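Local coordinates for mRNA-binding protein PUF3 (Saccharomyces cerevisiae, PDB 3K49) that binds 3' untranslated regions, predominantly of mRNAs for mitochondrial proteins, through this Pumilio homology domain, and promotes decay of COX17 mRNA, at residues I163-I177 with L193-I205. Residues are numbered along the deposited sequence; the frame is centred on the assembly and turned at random.
Sequences IEKLPFILSSLTGHI and LLEFGSSEDQESI
Ile163 and Phe196 are joined by a single water, which accepts from Ile163 N and donates to Phe196 O, each at 2.9 Å; the direct contacts are van der Waals, side chain on side chain or on backbone. Ile163 also lays CG2 against Phe196 O (3.5 Å), where the chain leaves helix 186-196 at Gly197 and Ser198 N-caps the next helix. Glycine suits this turn because a CB would run into Leu193 O. A capping box secures the second helix: Asp201 N donates to Ser198 OG, and Ser198 N meets Asp201 OD2 on its anti side, 30° out of the carboxylate plane. The carboxylate is thereby held with OD2 beside Ile163 CG1 (3.6 Å), while OD1 faces Leu170 CD2.

Leu170 is the knob in a hole formed by Leu193, Asp201, Ser204 and Ile205. Its CG lies opposite the backbone N (chi1 -156°). Leucine suits the place because it forks: CD1 packs on Ile205 CG1 (3.8 Å) and Leu193 CD1, CD2 on the CB atoms and oxygens of Asp201 and Ser204. Leu193 branches likewise, its CD1 meeting Leu173 CD2 tip to tip at 3.6 Å and its CD2 touching Ile169 CG2 and Ile163 CD1. Farther along, Ile177 crosses Ile205 at about a right angle, with CD1 against Ser204 O (3.8 Å).

The short segments of helices 167-173 and 199-205 run nearly parallel, 16° apart with axes 11.2 Å from each other; Leu193 of helix 186-196 packs to one side of the pair. This links Pumilio repeats 4 and 5 in the all-helical solenoid, where Ile158 of helix 150-160 packs on Ile169 and Leu193, and Val141 of helix 141-146 touches Leu173.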
loop_
_atom_site.group_PDB
_atom_site.type_symbol
_atom_site.label_atom_id
_atom_site.label_comp_id
_atom_site.label_asym_id
_atom_site.label_seq_id
_atom_site.Cartn_x
_atom_site.Cartn_y
_atom_site.Cartn_z
ATOM N N ILE A 163 -6.880 5.679 16.593
ATOM C CA ILE A 163 -7.486 4.349 16.678
ATOM C C ILE A 163 -8.315 4.128 17.949
ATOM O O ILE A 163 -9.295 3.385 17.928
ATOM C CB ILE A 163 -6.407 3.240 16.553
ATOM C CG1 ILE A 163 -7.058 1.864 16.359
ATOM C CG2 ILE A 163 -5.422 3.293 17.747
ATOM C CD1 ILE A 163 -7.689 1.689 15.008
ATOM N N GLU A 164 -7.925 4.767 19.051
ATOM C CA GLU A 164 -8.736 4.756 20.272
ATOM C C GLU A 164 -10.176 5.212 20.006
ATOM O O GLU A 164 -11.114 4.782 20.684
ATOM C CB GLU A 164 -8.102 5.629 21.368
ATOM C CG GLU A 164 -7.913 7.098 20.998
ATOM C CD GLU A 164 -7.016 7.844 21.982
ATOM O OE1 GLU A 164 -6.498 8.928 21.622
ATOM O OE2 GLU A 164 -6.827 7.342 23.116
ATOM N N LYS A 165 -10.364 6.080 19.020
ATOM C CA LYS A 165 -11.714 6.522 18.690
ATOM C C LYS A 165 -12.413 5.577 17.724
ATOM O O LYS A 165 -13.586 5.771 17.399
ATOM C CB LYS A 165 -11.699 7.936 18.110
ATOM C CG LYS A 165 -11.095 8.997 19.028
ATOM C CD LYS A 165 -11.134 10.363 18.353
ATOM C CE LYS A 165 -10.624 11.472 19.262
ATOM N NZ LYS A 165 -10.658 12.797 18.573
ATOM N N LEU A 166 -11.701 4.542 17.289
ATOM C CA LEU A 166 -12.219 3.592 16.304
ATOM C C LEU A 166 -12.261 2.124 16.762
ATOM O O LEU A 166 -11.794 1.241 16.034
ATOM C CB LEU A 166 -11.350 3.648 15.050
ATOM C CG LEU A 166 -11.317 4.891 14.175
ATOM C CD1 LEU A 166 -10.222 4.700 13.127
ATOM C CD2 LEU A 166 -12.669 5.112 13.527
ATOM N N PRO A 167 -12.835 1.842 17.944
ATOM C CA PRO A 167 -12.756 0.467 18.472
ATOM C C PRO A 167 -13.492 -0.517 17.581
ATOM O O PRO A 167 -13.101 -1.678 17.466
ATOM C CB PRO A 167 -13.479 0.552 19.820
ATOM C CG PRO A 167 -13.657 2.029 20.094
ATOM C CD PRO A 167 -13.697 2.706 18.764
ATOM N N PHE A 168 -14.552 -0.028 16.946
ATOM C CA PHE A 168 -15.460 -0.859 16.157
ATOM C C PHE A 168 -14.836 -1.426 14.883
ATOM O O PHE A 168 -15.445 -2.251 14.200
ATOM C CB PHE A 168 -16.706 -0.055 15.793
ATOM C CG PHE A 168 -16.404 1.259 15.153
ATOM C CD1 PHE A 168 -16.250 1.355 13.784
ATOM C CD2 PHE A 168 -16.261 2.401 15.927
ATOM C CE1 PHE A 168 -15.964 2.574 13.190
ATOM C CE2 PHE A 168 -15.979 3.632 15.345
ATOM C CZ PHE A 168 -15.828 3.723 13.973
ATOM N N ILE A 169 -13.633 -0.979 14.548
ATOM C CA ILE A 169 -12.976 -1.512 13.365
ATOM C C ILE A 169 -12.458 -2.919 13.668
ATOM O O ILE A 169 -12.941 -3.903 13.108
ATOM C CB ILE A 169 -11.848 -0.598 12.848
ATOM C CG1 ILE A 169 -12.438 0.702 12.304
ATOM C CG2 ILE A 169 -11.084 -1.304 11.732
ATOM C CD1 ILE A 169 -11.455 1.533 11.513
ATOM N N LEU A 170 -11.501 -3.014 14.583
ATOM C CA LEU A 170 -10.932 -4.312 14.941
ATOM C C LEU A 170 -11.969 -5.258 15.544
ATOM O O LEU A 170 -11.989 -6.449 15.230
ATOM C CB LEU A 170 -9.745 -4.159 15.893
ATOM C CG LEU A 170 -8.810 -5.356 15.817
ATOM C CD1 LEU A 170 -8.326 -5.508 14.392
ATOM C CD2 LEU A 170 -7.650 -5.191 16.757
ATOM N N SER A 171 -12.838 -4.724 16.395
ATOM C CA SER A 171 -13.847 -5.545 17.045
ATOM C C SER A 171 -14.740 -6.213 16.010
ATOM O O SER A 171 -15.340 -7.247 16.285
ATOM C CB SER A 171 -14.679 -4.710 18.017
ATOM O OG SER A 171 -15.733 -4.038 17.348
ATOM N N SER A 172 -14.822 -5.626 14.820
ATOM C CA SER A 172 -15.629 -6.202 13.740
ATOM C C SER A 172 -14.824 -7.211 12.934
ATOM O O SER A 172 -15.380 -7.978 12.158
ATOM C CB SER A 172 -16.158 -5.112 12.790
ATOM O OG SER A 172 -17.023 -4.206 13.456
ATOM N N LEU A 173 -13.506 -7.198 13.110
ATOM C CA LEU A 173 -12.637 -8.036 12.293
ATOM C C LEU A 173 -12.261 -9.367 12.946
ATOM O O LEU A 173 -11.896 -10.317 12.249
ATOM C CB LEU A 173 -11.369 -7.270 11.917
ATOM C CG LEU A 173 -11.390 -6.529 10.583
ATOM C CD1 LEU A 173 -12.565 -5.616 10.536
ATOM C CD2 LEU A 173 -10.094 -5.753 10.387
ATOM N N THR A 174 -12.336 -9.446 14.272
ATOM C CA THR A 174 -11.837 -10.633 14.961
ATOM C C THR A 174 -12.540 -11.869 14.422
ATOM O O THR A 174 -13.763 -11.894 14.302
ATOM C CB THR A 174 -11.980 -10.545 16.490
ATOM O OG1 THR A 174 -13.368 -10.614 16.846
ATOM C CG2 THR A 174 -11.347 -9.242 17.007
ATOM N N GLY A 175 -11.749 -12.879 14.072
ATOM C CA GLY A 175 -12.264 -14.047 13.387
ATOM C C GLY A 175 -12.053 -13.978 11.884
ATOM O O GLY A 175 -12.031 -15.001 11.191
ATOM N N HIS A 176 -11.879 -12.766 11.368
ATOM C CA HIS A 176 -11.767 -12.597 9.924
ATOM C C HIS A 176 -10.377 -12.195 9.469
ATOM O O HIS A 176 -10.120 -12.099 8.272
ATOM C CB HIS A 176 -12.801 -11.595 9.428
ATOM C CG HIS A 176 -14.191 -11.879 9.904
ATOM N ND1 HIS A 176 -15.084 -12.650 9.190
ATOM C CD2 HIS A 176 -14.849 -11.493 11.026
ATOM C CE1 HIS A 176 -16.224 -12.724 9.847
ATOM N NE2 HIS A 176 -16.109 -12.023 10.965
ATOM N N ILE A 177 -9.471 -12.007 10.424
ATOM C CA ILE A 177 -8.165 -11.415 10.141
ATOM C C ILE A 177 -7.301 -12.203 9.167
ATOM O O ILE A 177 -6.654 -11.610 8.310
ATOM C CB ILE A 177 -7.387 -11.118 11.434
ATOM C CG1 ILE A 177 -8.112 -10.036 12.237
ATOM C CG2 ILE A 177 -5.958 -10.674 11.124
ATOM C CD1 ILE A 177 -7.620 -9.910 13.666
ATOM N N LEU A 193 -3.900 -1.126 10.102
ATOM C CA LEU A 193 -4.276 -1.362 11.485
ATOM C C LEU A 193 -3.015 -1.614 12.306
ATOM O O LEU A 193 -2.871 -1.090 13.411
ATOM C CB LEU A 193 -5.277 -2.504 11.613
ATOM C CG LEU A 193 -6.694 -2.107 11.150
ATOM C CD1 LEU A 193 -7.671 -3.286 11.192
ATOM C CD2 LEU A 193 -7.237 -0.949 11.985
ATOM N N LEU A 194 -2.084 -2.379 11.740
ATOM C CA LEU A 194 -0.807 -2.633 12.396
ATOM C C LEU A 194 0.004 -1.351 12.585
ATOM O O LEU A 194 0.492 -1.104 13.677
ATOM C CB LEU A 194 -0.000 -3.664 11.624
ATOM C CG LEU A 194 -0.575 -5.085 11.643
ATOM C CD1 LEU A 194 0.236 -5.974 10.720
ATOM C CD2 LEU A 194 -0.591 -5.639 13.058
ATOM N N GLU A 195 0.122 -0.534 11.535
ATOM C CA GLU A 195 0.924 0.685 11.588
ATOM C C GLU A 195 0.405 1.679 12.632
ATOM O O GLU A 195 1.181 2.235 13.402
ATOM C CB GLU A 195 0.995 1.359 10.211
ATOM C CG GLU A 195 1.825 2.657 10.224
ATOM C CD GLU A 195 1.513 3.612 9.060
ATOM O OE1 GLU A 195 1.944 4.794 9.111
ATOM O OE2 GLU A 195 0.831 3.191 8.102
ATOM N N PHE A 196 -0.913 1.859 12.665
ATOM C CA PHE A 196 -1.558 2.869 13.495
ATOM C C PHE A 196 -2.162 2.329 14.779
ATOM O O PHE A 196 -2.630 3.103 15.613
ATOM C CB PHE A 196 -2.667 3.581 12.691
ATOM C CG PHE A 196 -2.144 4.548 11.652
ATOM C CD1 PHE A 196 -1.695 4.094 10.422
ATOM C CD2 PHE A 196 -2.090 5.899 11.913
ATOM C CE1 PHE A 196 -1.198 4.979 9.470
ATOM C CE2 PHE A 196 -1.611 6.793 10.955
ATOM C CZ PHE A 196 -1.163 6.332 9.735
ATOM N N GLY A 197 -2.178 1.008 14.936
ATOM C CA GLY A 197 -2.825 0.384 16.080
ATOM C C GLY A 197 -2.015 0.463 17.365
ATOM O O GLY A 197 -0.784 0.604 17.344
ATOM N N SER A 198 -2.720 0.377 18.492
ATOM C CA SER A 198 -2.083 0.242 19.800
ATOM C C SER A 198 -1.368 -1.108 19.877
ATOM O O SER A 198 -1.658 -2.029 19.097
ATOM C CB SER A 198 -3.127 0.328 20.922
ATOM O OG SER A 198 -3.937 -0.848 20.964
ATOM N N SER A 199 -0.450 -1.232 20.830
ATOM C CA SER A 199 0.265 -2.491 21.040
ATOM C C SER A 199 -0.693 -3.669 21.213
ATOM O O SER A 199 -0.401 -4.783 20.789
ATOM C CB SER A 199 1.192 -2.397 22.247
ATOM O OG SER A 199 1.680 -3.683 22.581
ATOM N N GLU A 200 -1.844 -3.408 21.821
ATOM C CA GLU A 200 -2.847 -4.437 22.055
ATOM C C GLU A 200 -3.551 -4.826 20.759
ATOM O O GLU A 200 -3.788 -6.008 20.501
ATOM C CB GLU A 200 -3.872 -3.963 23.091
ATOM C CG GLU A 200 -3.254 -3.561 24.434
ATOM C CD GLU A 200 -2.360 -2.325 24.332
ATOM O OE1 GLU A 200 -2.898 -1.203 24.145
ATOM O OE2 GLU A 200 -1.120 -2.483 24.438
ATOM N N ASP A 201 -3.889 -3.829 19.946
ATOM C CA ASP A 201 -4.481 -4.095 18.638
ATOM C C ASP A 201 -3.556 -4.983 17.820
ATOM O O ASP A 201 -4.002 -5.951 17.210
ATOM C CB ASP A 201 -4.726 -2.796 17.879
ATOM C CG ASP A 201 -5.775 -1.917 18.541
ATOM O OD1 ASP A 201 -6.729 -2.487 19.123
ATOM O OD2 ASP A 201 -5.642 -0.664 18.470
ATOM N N GLN A 202 -2.267 -4.649 17.810
ATOM C CA GLN A 202 -1.275 -5.427 17.071
ATOM C C GLN A 202 -1.208 -6.860 17.580
ATOM O O GLN A 202 -1.029 -7.789 16.803
ATOM C CB GLN A 202 0.104 -4.771 17.146
ATOM C CG GLN A 202 0.126 -3.339 16.650
ATOM C CD GLN A 202 1.500 -2.712 16.721
ATOM O OE1 GLN A 202 2.514 -3.399 16.651
ATOM N NE2 GLN A 202 1.537 -1.401 16.851
ATOM N N GLU A 203 -1.357 -7.032 18.890
ATOM C CA GLU A 203 -1.327 -8.352 19.501
ATOM C C GLU A 203 -2.529 -9.147 19.009
ATOM O O GLU A 203 -2.391 -10.284 18.564
ATOM C CB GLU A 203 -1.299 -8.236 21.028
ATOM C CG GLU A 203 -1.194 -9.564 21.753
ATOM C CD GLU A 203 -1.164 -9.407 23.259
ATOM O OE1 GLU A 203 -1.223 -8.255 23.738
ATOM O OE2 GLU A 203 -1.082 -10.436 23.963
ATOM N N SER A 204 -3.702 -8.526 19.064
ATOM C CA SER A 204 -4.945 -9.157 18.621
ATOM C C SER A 204 -4.886 -9.610 17.163
ATOM O O SER A 204 -5.492 -10.612 16.781
ATOM C CB SER A 204 -6.119 -8.206 18.827
ATOM O OG SER A 204 -7.260 -8.651 18.111
ATOM N N ILE A 205 -4.147 -8.870 16.351
ATOM C CA ILE A 205 -4.039 -9.178 14.932
ATOM C C ILE A 205 -3.009 -10.270 14.650
ATOM O O ILE A 205 -3.227 -11.142 13.815
ATOM C CB ILE A 205 -3.626 -7.920 14.131
ATOM C CG1 ILE A 205 -4.809 -6.959 13.969
ATOM C CG2 ILE A 205 -3.025 -8.309 12.780
ATOM C CD1 ILE A 205 -4.445 -5.697 13.290
HETATM O O HOH W 1 -4.053 5.614 16.004
#